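Local structure of putative sporulation-specific glycosylase ydhD (Bacillus subtilis subsp. subtilis str. 168, 3CZ8) at residues 115-120 against 132-137; 125-130 against 162-167; 102-107 against 138-143. The protein probably hydrolyses glycosidic bonds during sporulation through the glycosyl hydrolase family 18 domain that makes up this chain, in a longer protein with LysM domains. The protein carries 1 engineered substitution. One frame throughout, in Å; residues are numbered along the deposited sequence. Where two conformers were deposited one is given.

In the fold
Helix 93-110 comes first, then strand 114-118, helix 127-143, strand 147-153 and the loop before helix 168-174. Interaction 1 closes the short loop between 115-120 and 132-137. It nests inside the longer loop closed by interaction 3, which runs from 102-107 to 138-143. Interaction 2 joins 125-130 to 162-167 and crosses both others along the chain. All three use helix 127-143: its N-terminal end meets the loop, its middle the strand and its C-terminal part the preceding helix. Interactions 1 and 2 touch at F119 and Y166. Interactions 1 and 3 share packing round V115.

Interaction 1: residues 115-120 against 132-137; sequences VTIDFE and GFLRQL
I117 points from its strand at helix residues L134, L137 and F133. At CB the CG1 branch stands anti to the carbonyl carbon, beside the backbone N (chi1 -67°). I117 CG1 meets two leucine methyls, 4.0 Å from L134 CD2 and 3.9 Å from L137 CD2. The side chains of I117 and L134 run alongside in opposite senses. At the tip, I117 CD1 meets L137 CD2 at 3.8 Å, end to end. The same CD1 reaches the edge of the F133 ring, near its plane. The other branch, CG2, stays on its own segment. It sits over the centre of one face of the F119 ring, 3.7 Å above the plane.

F119 carries the contact onward to F133. Their CE2 atoms are 3.7 Å apart. The ring planes are only 21° from parallel, but the rings are offset so far that little of one lies over the other. No hydrogen bond spans the segments; the contact is apolar and buried.

E120, the predicted proton donor, makes no contact with this helix segment. The strand and helix run antiparallel within the beta-alpha-beta unit of 114-118, 127-143 and 147-153. L134 and L137 also touch strand 147-153, F133 touches helix 93-110, and L134 touches helix 168-174.

Interaction 2: residues 125-130 against 162-167; sequences ADRDLF and WLRGYD
R164 O is gripped by two nitrogens of R127. R127 NE donates to it at 2.7 Å, with an N-H...O angle of 150° and the donor almost in line with the C=O bond. R127 NH2 donates to the same R164 O at 2.9 Å, from a more bent position. The oxygen lies in the guanidinium plane, at its edge. To reach it, R127 sets CG between its backbone N and carbonyl carbon (chi1 87°) and bends again at chi2 and chi3. R127 was deposited in two conformers, and its contacts here are those of one of them.

Both faces of this guanidinium are used. The R164 guanidinium lies flat on one, centres 3.7 Å apart and planes at 6°. D158 makes salt bridges to R127 NH2 and R164 NE, which probably offsets the two like charges. D167 lies over the opposite face, with CB above the centre and the carboxylate nearly parallel to it. The salt bridge from R127 NH1 to D167 OD2 is long, 3.7 Å, and no N-H points at the oxygen. D167 OD2 also makes weak bonds to backbone nitrogens of helix 168-174, as its N-cap.

One water joins the backbones: it donates to R127 O and G165 O and accepts from D167 N. Nearby, R127 CB packs on G165 CA at 3.6 Å. F130 CE1 touches Y166 CE1 at 3.7 Å, the rings meeting obliquely. The hydroxyl of Y166 is hydrogen-bonded to F119 O, close to the predicted proton donor E120.

The contact joins the first turn of helix 127-143 to the loop between strand 147-153 and helix 168-174. F130 also packs on strand 147-153 and helix 83-90, while Y166 touches that strand at V152 and P153.

Interaction 3: residues 102-107 against 138-143; sequences NIYDLV and RDRLQA
Y104 and R140 make the cation-pi contact between these helices. The R140 guanidinium lies over one face of the tyrosine ring, the ring and guanidinium planes 21° from parallel. R140 CZ is 4.0 Å from the centroid of the Y104 ring and 26° off the ring normal. R140 NH2 sits above the ring centre, whereas R140 NH1 comes within 3.5 Å of Y104 CD1. R140 starts with CG anti to its backbone N and then bends at chi2, which turns the guanidinium over Y104. R140 NE is hydrogen-bonded to N101 OD1, on the same helix as Y104. That bond helps fix the rotation of the guanidinium. R140 thus contacts the neighbouring helix by a hydrogen bond and by its flat face.

D105 is an acidic residue near R140 across the segments. Its OD2 is 4.7 Å from R140 NH1, too far for a contact but close enough that it may add a mild attraction.

The apolar contacts lie deeper and centre on one methyl group, L141 CD2. V107 CG2 approaches this L141 CD2 to 3.9 Å, the valine methyl meeting the leucine side chain crosswise. I103 CG2 and Y104 CD2 each lie 4.4 Å from the same L141 CD2, at the margin of contact. I103, V107 and L141 all touch V115 of strand 114-118 as well, so this layer continues beneath the helices onto the sheet.

The axes of the two helix segments approach to 10.0 Å and cross at -23°, running nearly parallel. Two neighbouring helices packed side by side over parallel strands are characteristic of the outer layer of a TIM barrel, the fold of glycosyl hydrolase family 18.

Interaction 1: residues 115-120 against 132-137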
loop_
_atom_site.group_PDB
_atom_site.type_symbol
_atom_site.label_atom_id
_atom_site.label_comp_id
_atom_site.label_asym_id
_atom_site.label_seq_id
_atom_site.Cartn_x
_atom_site.Cartn_y
_atom_site.Cartn_z
ATOM N N VAL A 115 -18.990 13.371 0.580
ATOM C CA VAL A 115 -18.801 12.065 -0.050
ATOM C C VAL A 115 -17.934 12.081 -1.298
ATOM O O VAL A 115 -17.637 13.134 -1.873
ATOM C CB VAL A 115 -20.135 11.350 -0.424
ATOM C CG1 VAL A 115 -20.907 10.945 0.807
ATOM C CG2 VAL A 115 -20.975 12.201 -1.349
ATOM N N THR A 116 -17.539 10.878 -1.696
ATOM C CA THR A 116 -16.940 10.618 -2.993
ATOM C C THR A 116 -17.741 9.490 -3.603
ATOM O O THR A 116 -17.750 8.374 -3.087
ATOM C CB THR A 116 -15.451 10.250 -2.889
ATOM O OG1 THR A 116 -14.748 11.337 -2.281
ATOM C CG2 THR A 116 -14.854 9.988 -4.272
ATOM N N ILE A 117 -18.468 9.794 -4.671
ATOM C CA ILE A 117 -19.190 8.758 -5.386
ATOM C C ILE A 117 -18.172 8.059 -6.282
ATOM O O ILE A 117 -17.513 8.695 -7.108
ATOM C CB ILE A 117 -20.386 9.326 -6.207
ATOM C CG1 ILE A 117 -21.484 9.878 -5.280
ATOM C CG2 ILE A 117 -20.954 8.267 -7.128
ATOM C CD1 ILE A 117 -22.166 8.816 -4.378
ATOM N N ASP A 118 -18.015 6.758 -6.071
ATOM C CA ASP A 118 -17.138 5.944 -6.897
ATOM C C ASP A 118 -17.991 4.835 -7.505
ATOM O O ASP A 118 -17.897 3.672 -7.120
ATOM C CB ASP A 118 -15.964 5.402 -6.066
ATOM C CG ASP A 118 -14.978 4.570 -6.887
ATOM O OD1 ASP A 118 -14.895 4.758 -8.116
ATOM O OD2 ASP A 118 -14.280 3.723 -6.291
ATOM N N PHE A 119 -18.850 5.220 -8.443
ATOM C CA PHE A 119 -19.640 4.245 -9.173
ATOM C C PHE A 119 -18.920 3.938 -10.472
ATOM O O PHE A 119 -18.718 4.818 -11.311
ATOM C CB PHE A 119 -21.080 4.724 -9.452
ATOM C CG PHE A 119 -21.953 4.840 -8.221
ATOM C CD1 PHE A 119 -21.534 4.362 -6.979
ATOM C CD2 PHE A 119 -23.221 5.412 -8.319
ATOM C CE1 PHE A 119 -22.346 4.470 -5.854
ATOM C CE2 PHE A 119 -24.051 5.517 -7.199
ATOM C CZ PHE A 119 -23.611 5.045 -5.964
ATOM N N GLU A 120 -18.524 2.683 -10.624
ATOM C CA GLU A 120 -17.841 2.256 -11.829
ATOM C C GLU A 120 -18.691 1.282 -12.621
ATOM O O GLU A 120 -19.617 0.660 -12.073
ATOM C CB GLU A 120 -16.471 1.673 -11.505
ATOM C CG GLU A 120 -15.488 2.730 -11.032
ATOM C CD GLU A 120 -14.129 2.162 -10.699
ATOM O OE1 GLU A 120 -13.669 1.231 -11.398
ATOM O OE2 GLU A 120 -13.520 2.651 -9.730
ATOM N N GLY A 132 -28.891 12.836 -12.996
ATOM C CA GLY A 132 -30.077 13.151 -12.205
ATOM C C GLY A 132 -29.961 12.724 -10.752
ATOM O O GLY A 132 -30.337 13.477 -9.849
ATOM N N PHE A 133 -29.435 11.520 -10.529
ATOM C CA PHE A 133 -29.160 11.023 -9.178
ATOM C C PHE A 133 -28.185 11.938 -8.435
ATOM O O PHE A 133 -28.370 12.222 -7.250
ATOM C CB PHE A 133 -28.622 9.585 -9.226
ATOM C CG PHE A 133 -27.892 9.166 -7.981
ATOM C CD1 PHE A 133 -28.590 8.849 -6.822
ATOM C CD2 PHE A 133 -26.499 9.109 -7.961
ATOM C CE1 PHE A 133 -27.913 8.485 -5.663
ATOM C CE2 PHE A 133 -25.818 8.743 -6.805
ATOM C CZ PHE A 133 -26.523 8.434 -5.659
ATOM N N LEU A 134 -27.151 12.389 -9.143
ATOM C CA LEU A 134 -26.125 13.255 -8.582
ATOM C C LEU A 134 -26.638 14.666 -8.299
ATOM O O LEU A 134 -26.177 15.309 -7.351
ATOM C CB LEU A 134 -24.897 13.308 -9.492
ATOM C CG LEU A 134 -24.069 12.024 -9.621
ATOM C CD1 LEU A 134 -23.119 12.186 -10.759
ATOM C CD2 LEU A 134 -23.317 11.653 -8.344
ATOM N N ARG A 135 -27.582 15.132 -9.119
ATOM C CA ARG A 135 -28.305 16.379 -8.853
ATOM C C ARG A 135 -29.164 16.258 -7.595
ATOM O O ARG A 135 -29.206 17.178 -6.779
ATOM C CB ARG A 135 -29.165 16.802 -10.056
ATOM C CG ARG A 135 -30.127 17.970 -9.771
ATOM C CD ARG A 135 -30.681 18.607 -11.032
ATOM N NE ARG A 135 -29.800 19.656 -11.547
ATOM C CZ ARG A 135 -29.113 19.578 -12.684
ATOM N NH1 ARG A 135 -28.336 20.588 -13.057
ATOM N NH2 ARG A 135 -29.199 18.494 -13.449
ATOM N N GLN A 136 -29.839 15.122 -7.441
ATOM C CA GLN A 136 -30.687 14.888 -6.280
ATOM C C GLN A 136 -29.824 14.780 -5.019
ATOM O O GLN A 136 -30.220 15.223 -3.940
ATOM C CB GLN A 136 -31.534 13.627 -6.469
ATOM C CG GLN A 136 -32.862 13.679 -5.712
ATOM C CD GLN A 136 -33.495 12.318 -5.478
ATOM O OE1 GLN A 136 -33.884 11.998 -4.355
ATOM N NE2 GLN A 136 -33.604 11.514 -6.533
ATOM N N LEU A 137 -28.634 14.211 -5.182
ATOM C CA LEU A 137 -27.659 14.107 -4.108
ATOM C C LEU A 137 -27.008 15.448 -3.769
ATOM O O LEU A 137 -26.822 15.732 -2.575
ATOM C CB LEU A 137 -26.602 13.046 -4.435
ATOM C CG LEU A 137 -25.609 12.672 -3.334
ATOM C CD1 LEU A 137 -26.312 12.114 -2.088
ATOM C CD2 LEU A 137 -24.582 11.685 -3.870
#

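Interaction 2: residues 125-130 against 162-167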
loop_
_atom_site.group_PDB
_atom_site.type_symbol
_atom_site.label_atom_id
_atom_site.label_comp_id
_atom_site.label_asym_id
_atom_site.label_seq_id
_atom_site.Cartn_x
_atom_site.Cartn_y
_atom_site.Cartn_z
ATOM N N ALA A 125 -26.667 3.622 -21.035
ATOM C CA ALA A 125 -28.093 3.948 -21.064
ATOM C C ALA A 125 -28.515 4.744 -19.827
ATOM O O ALA A 125 -29.515 5.465 -19.855
ATOM C CB ALA A 125 -28.920 2.686 -21.178
ATOM N N ASP A 126 -27.733 4.607 -18.758
ATOM C CA ASP A 126 -28.011 5.224 -17.469
ATOM C C ASP A 126 -27.277 6.546 -17.275
ATOM O O ASP A 126 -27.081 6.976 -16.138
ATOM C CB ASP A 126 -27.594 4.268 -16.353
ATOM C CG ASP A 126 -28.461 3.029 -16.282
ATOM O OD1 ASP A 126 -29.512 2.984 -16.955
ATOM O OD2 ASP A 126 -28.086 2.099 -15.538
ATOM N N ARG A 127 -26.903 7.194 -18.378
ATOM C CA ARG A 127 -26.052 8.368 -18.301
ATOM C C ARG A 127 -26.761 9.615 -17.757
ATOM O O ARG A 127 -26.209 10.309 -16.900
ATOM C CB ARG A 127 -25.316 8.597 -19.632
ATOM C CG ARG A 127 -26.007 9.405 -20.713
ATOM C CD ARG A 127 -25.269 10.710 -20.951
ATOM N NE ARG A 127 -23.842 10.501 -21.191
ATOM C CZ ARG A 127 -23.040 11.361 -21.816
ATOM N NH1 ARG A 127 -23.507 12.510 -22.289
ATOM N NH2 ARG A 127 -21.758 11.063 -21.968
ATOM N N ASP A 128 -27.983 9.865 -18.220
ATOM C CA ASP A 128 -28.777 10.983 -17.747
ATOM C C ASP A 128 -29.399 10.680 -16.386
ATOM O O ASP A 128 -29.644 11.591 -15.592
ATOM C CB ASP A 128 -29.831 11.365 -18.794
ATOM C CG ASP A 128 -29.221 12.059 -20.007
ATOM O OD1 ASP A 128 -29.943 12.276 -21.005
ATOM O OD2 ASP A 128 -28.014 12.393 -19.964
ATOM N N LEU A 129 -29.624 9.398 -16.114
ATOM C CA LEU A 129 -30.139 8.954 -14.819
ATOM C C LEU A 129 -29.098 9.086 -13.718
ATOM O O LEU A 129 -29.439 9.358 -12.561
ATOM C CB LEU A 129 -30.636 7.507 -14.898
ATOM C CG LEU A 129 -31.801 7.220 -15.853
ATOM C CD1 LEU A 129 -32.006 5.723 -15.985
ATOM C CD2 LEU A 129 -33.094 7.904 -15.406
ATOM N N PHE A 130 -27.834 8.883 -14.087
ATOM C CA PHE A 130 -26.707 9.058 -13.169
ATOM C C PHE A 130 -26.539 10.531 -12.816
ATOM O O PHE A 130 -26.385 10.864 -11.647
ATOM C CB PHE A 130 -25.413 8.474 -13.761
ATOM C CG PHE A 130 -24.256 8.421 -12.794
ATOM C CD1 PHE A 130 -22.957 8.626 -13.243
ATOM C CD2 PHE A 130 -24.459 8.172 -11.440
ATOM C CE1 PHE A 130 -21.879 8.574 -12.366
ATOM C CE2 PHE A 130 -23.387 8.136 -10.555
ATOM C CZ PHE A 130 -22.098 8.331 -11.021
ATOM N N TRP A 162 -18.215 2.154 -22.850
ATOM C CA TRP A 162 -18.062 1.964 -21.406
ATOM C C TRP A 162 -17.693 3.252 -20.631
ATOM O O TRP A 162 -17.519 3.226 -19.412
ATOM C CB TRP A 162 -17.066 0.833 -21.113
ATOM C CG TRP A 162 -15.661 1.106 -21.570
ATOM C CD1 TRP A 162 -14.654 1.671 -20.837
ATOM C CD2 TRP A 162 -15.102 0.816 -22.859
ATOM N NE1 TRP A 162 -13.511 1.758 -21.589
ATOM C CE2 TRP A 162 -13.753 1.235 -22.832
ATOM C CE3 TRP A 162 -15.610 0.239 -24.033
ATOM C CZ2 TRP A 162 -12.901 1.098 -23.935
ATOM C CZ3 TRP A 162 -14.766 0.108 -25.130
ATOM C CH2 TRP A 162 -13.427 0.540 -25.073
ATOM N N LEU A 163 -17.588 4.370 -21.345
ATOM C CA LEU A 163 -17.314 5.667 -20.748
ATOM C C LEU A 163 -18.507 6.611 -20.943
ATOM O O LEU A 163 -18.522 7.734 -20.423
ATOM C CB LEU A 163 -16.045 6.284 -21.361
ATOM C CG LEU A 163 -14.697 5.559 -21.222
ATOM C CD1 LEU A 163 -13.601 6.345 -21.920
ATOM C CD2 LEU A 163 -14.319 5.310 -19.767
ATOM N N ARG A 164 -19.511 6.140 -21.677
ATOM C CA ARG A 164 -20.608 6.992 -22.124
ATOM C C ARG A 164 -21.575 7.328 -20.984
ATOM O O ARG A 164 -22.250 8.343 -21.031
ATOM C CB ARG A 164 -21.334 6.346 -23.315
ATOM C CG ARG A 164 -21.559 7.282 -24.498
ATOM C CD ARG A 164 -22.873 8.025 -24.386
ATOM N NE ARG A 164 -22.819 9.349 -25.004
ATOM C CZ ARG A 164 -23.874 10.134 -25.212
ATOM N NH1 ARG A 164 -25.099 9.731 -24.870
ATOM N NH2 ARG A 164 -23.706 11.323 -25.776
ATOM N N GLY A 165 -21.595 6.486 -19.949
ATOM C CA GLY A 165 -22.372 6.729 -18.729
ATOM C C GLY A 165 -21.938 7.932 -17.893
ATOM O O GLY A 165 -22.639 8.330 -16.958
ATOM N N TYR A 166 -20.789 8.516 -18.238
ATOM C CA TYR A 166 -20.214 9.637 -17.502
ATOM C C TYR A 166 -20.245 10.915 -18.319
ATOM O O TYR A 166 -19.333 11.206 -19.092
ATOM C CB TYR A 166 -18.793 9.302 -17.035
ATOM C CG TYR A 166 -18.745 8.035 -16.220
ATOM C CD1 TYR A 166 -19.146 8.037 -14.885
ATOM C CD2 TYR A 166 -18.328 6.827 -16.787
ATOM C CE1 TYR A 166 -19.121 6.879 -14.125
ATOM C CE2 TYR A 166 -18.303 5.654 -16.033
ATOM C CZ TYR A 166 -18.702 5.697 -14.702
ATOM O OH TYR A 166 -18.687 4.567 -13.938
ATOM N N ASP A 167 -21.323 11.670 -18.143
ATOM C CA ASP A 167 -21.483 12.961 -18.786
ATOM C C ASP A 167 -20.680 13.995 -18.005
ATOM O O ASP A 167 -21.118 14.433 -16.953
ATOM C CB ASP A 167 -22.971 13.326 -18.803
ATOM C CG ASP A 167 -23.261 14.620 -19.542
ATOM O OD1 ASP A 167 -24.446 15.009 -19.588
ATOM O OD2 ASP A 167 -22.324 15.253 -20.078
HETATM O O HOH W 1 -23.423 11.167 -16.182
HETATM O O HOH W 2 -26.301 13.953 -18.354
#

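Interaction 3: residues 102-107 against 138-143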
loop_
_atom_site.group_PDB
_atom_site.type_symbol
_atom_site.label_atom_id
_atom_site.label_comp_id
_atom_site.label_asym_id
_atom_site.label_seq_id
_atom_site.Cartn_x
_atom_site.Cartn_y
_atom_site.Cartn_z
ATOM N N ASN A 102 -30.077 7.796 2.580
ATOM C CA ASN A 102 -29.105 6.968 3.308
ATOM C C ASN A 102 -27.700 7.548 3.336
ATOM O O ASN A 102 -27.021 7.457 4.358
ATOM C CB ASN A 102 -29.059 5.553 2.741
ATOM C CG ASN A 102 -30.300 4.756 3.067
ATOM O OD1 ASN A 102 -31.000 5.032 4.045
ATOM N ND2 ASN A 102 -30.588 3.763 2.239
ATOM N N ILE A 103 -27.276 8.138 2.214
ATOM C CA ILE A 103 -25.973 8.806 2.115
ATOM C C ILE A 103 -25.925 10.019 3.048
ATOM O O ILE A 103 -24.914 10.248 3.722
ATOM C CB ILE A 103 -25.626 9.213 0.648
ATOM C CG1 ILE A 103 -25.208 7.996 -0.180
ATOM C CG2 ILE A 103 -24.500 10.232 0.609
ATOM C CD1 ILE A 103 -25.236 8.234 -1.686
ATOM N N TYR A 104 -27.022 10.777 3.094
ATOM C CA TYR A 104 -27.147 11.885 4.044
ATOM C C TYR A 104 -27.094 11.379 5.484
ATOM O O TYR A 104 -26.388 11.954 6.315
ATOM C CB TYR A 104 -28.429 12.707 3.820
ATOM C CG TYR A 104 -28.488 13.925 4.720
ATOM C CD1 TYR A 104 -29.130 13.877 5.962
ATOM C CD2 TYR A 104 -27.870 15.118 4.347
ATOM C CE1 TYR A 104 -29.160 14.985 6.801
ATOM C CE2 TYR A 104 -27.900 16.233 5.177
ATOM C CZ TYR A 104 -28.545 16.159 6.401
ATOM O OH TYR A 104 -28.580 17.262 7.226
ATOM N N ASP A 105 -27.843 10.313 5.767
ATOM C CA ASP A 105 -27.866 9.706 7.102
ATOM C C ASP A 105 -26.491 9.185 7.501
ATOM O O ASP A 105 -26.126 9.252 8.669
ATOM C CB ASP A 105 -28.897 8.572 7.184
ATOM C CG ASP A 105 -30.335 9.073 7.151
ATOM O OD1 ASP A 105 -31.239 8.237 6.939
ATOM O OD2 ASP A 105 -30.566 10.290 7.328
ATOM N N LEU A 106 -25.739 8.684 6.519
ATOM C CA LEU A 106 -24.368 8.230 6.729
ATOM C C LEU A 106 -23.431 9.366 7.135
ATOM O O LEU A 106 -22.713 9.243 8.121
ATOM C CB LEU A 106 -23.825 7.528 5.480
ATOM C CG LEU A 106 -22.628 6.601 5.699
ATOM C CD1 LEU A 106 -23.112 5.212 6.091
ATOM C CD2 LEU A 106 -21.772 6.536 4.455
ATOM N N VAL A 107 -23.437 10.465 6.380
ATOM C CA VAL A 107 -22.507 11.572 6.651
ATOM C C VAL A 107 -22.847 12.396 7.896
ATOM O O VAL A 107 -21.952 12.948 8.541
ATOM C CB VAL A 107 -22.277 12.503 5.418
ATOM C CG1 VAL A 107 -21.606 11.733 4.308
ATOM C CG2 VAL A 107 -23.577 13.134 4.921
ATOM N N ARG A 138 -26.636 16.241 -4.746
ATOM C CA ARG A 138 -26.200 17.576 -4.480
ATOM C C ARG A 138 -27.169 18.408 -3.650
ATOM O O ARG A 138 -26.775 19.010 -2.703
ATOM C CB ARG A 138 -25.786 18.273 -5.748
ATOM C CG ARG A 138 -25.774 19.741 -5.667
ATOM C CD ARG A 138 -24.592 20.263 -4.935
ATOM N NE ARG A 138 -23.598 20.670 -5.878
ATOM C CZ ARG A 138 -22.921 21.786 -5.827
ATOM N NH1 ARG A 138 -22.035 22.050 -6.753
ATOM N NH2 ARG A 138 -23.114 22.621 -4.859
ATOM N N ASP A 139 -28.436 18.413 -4.015
ATOM C CA ASP A 139 -29.431 19.195 -3.338
ATOM C C ASP A 139 -29.503 18.846 -1.884
ATOM O O ASP A 139 -29.515 19.716 -1.066
ATOM C CB ASP A 139 -30.803 18.987 -3.954
ATOM C CG ASP A 139 -30.972 19.696 -5.240
ATOM O OD1 ASP A 139 -31.957 19.441 -5.910
ATOM O OD2 ASP A 139 -30.135 20.496 -5.598
ATOM N N ARG A 140 -29.556 17.563 -1.593
ATOM C CA ARG A 140 -29.600 17.062 -0.250
ATOM C C ARG A 140 -28.380 17.361 0.572
ATOM O O ARG A 140 -28.459 17.731 1.696
ATOM C CB ARG A 140 -29.841 15.584 -0.262
ATOM C CG ARG A 140 -30.166 15.014 1.058
ATOM C CD ARG A 140 -31.638 14.887 1.218
ATOM N NE ARG A 140 -32.037 14.084 2.357
ATOM C CZ ARG A 140 -32.000 14.493 3.607
ATOM N NH1 ARG A 140 -32.381 13.684 4.552
ATOM N NH2 ARG A 140 -31.568 15.693 3.902
ATOM N N LEU A 141 -27.237 17.212 -0.025
ATOM C CA LEU A 141 -25.967 17.358 0.689
ATOM C C LEU A 141 -25.562 18.795 0.943
ATOM O O LEU A 141 -25.065 19.110 2.025
ATOM C CB LEU A 141 -24.824 16.638 -0.032
ATOM C CG LEU A 141 -24.778 15.112 0.030
ATOM C CD1 LEU A 141 -23.646 14.644 -0.842
ATOM C CD2 LEU A 141 -24.615 14.592 1.451
ATOM N N GLN A 142 -25.761 19.666 -0.042
ATOM C CA GLN A 142 -25.357 21.063 0.106
ATOM C C GLN A 142 -26.238 21.834 1.091
ATOM O O GLN A 142 -25.784 22.813 1.689
ATOM C CB GLN A 142 -25.244 21.778 -1.248
ATOM C CG GLN A 142 -26.404 22.678 -1.634
ATOM C CD GLN A 142 -25.951 23.916 -2.389
ATOM O OE1 GLN A 142 -24.896 23.926 -3.022
ATOM N NE2 GLN A 142 -26.751 24.971 -2.322
ATOM N N ALA A 143 -27.478 21.363 1.264
ATOM C CA ALA A 143 -28.400 21.861 2.284
ATOM C C ALA A 143 -27.830 21.643 3.684
ATOM O O ALA A 143 -27.953 22.506 4.555
ATOM C CB ALA A 143 -29.761 21.183 2.152
#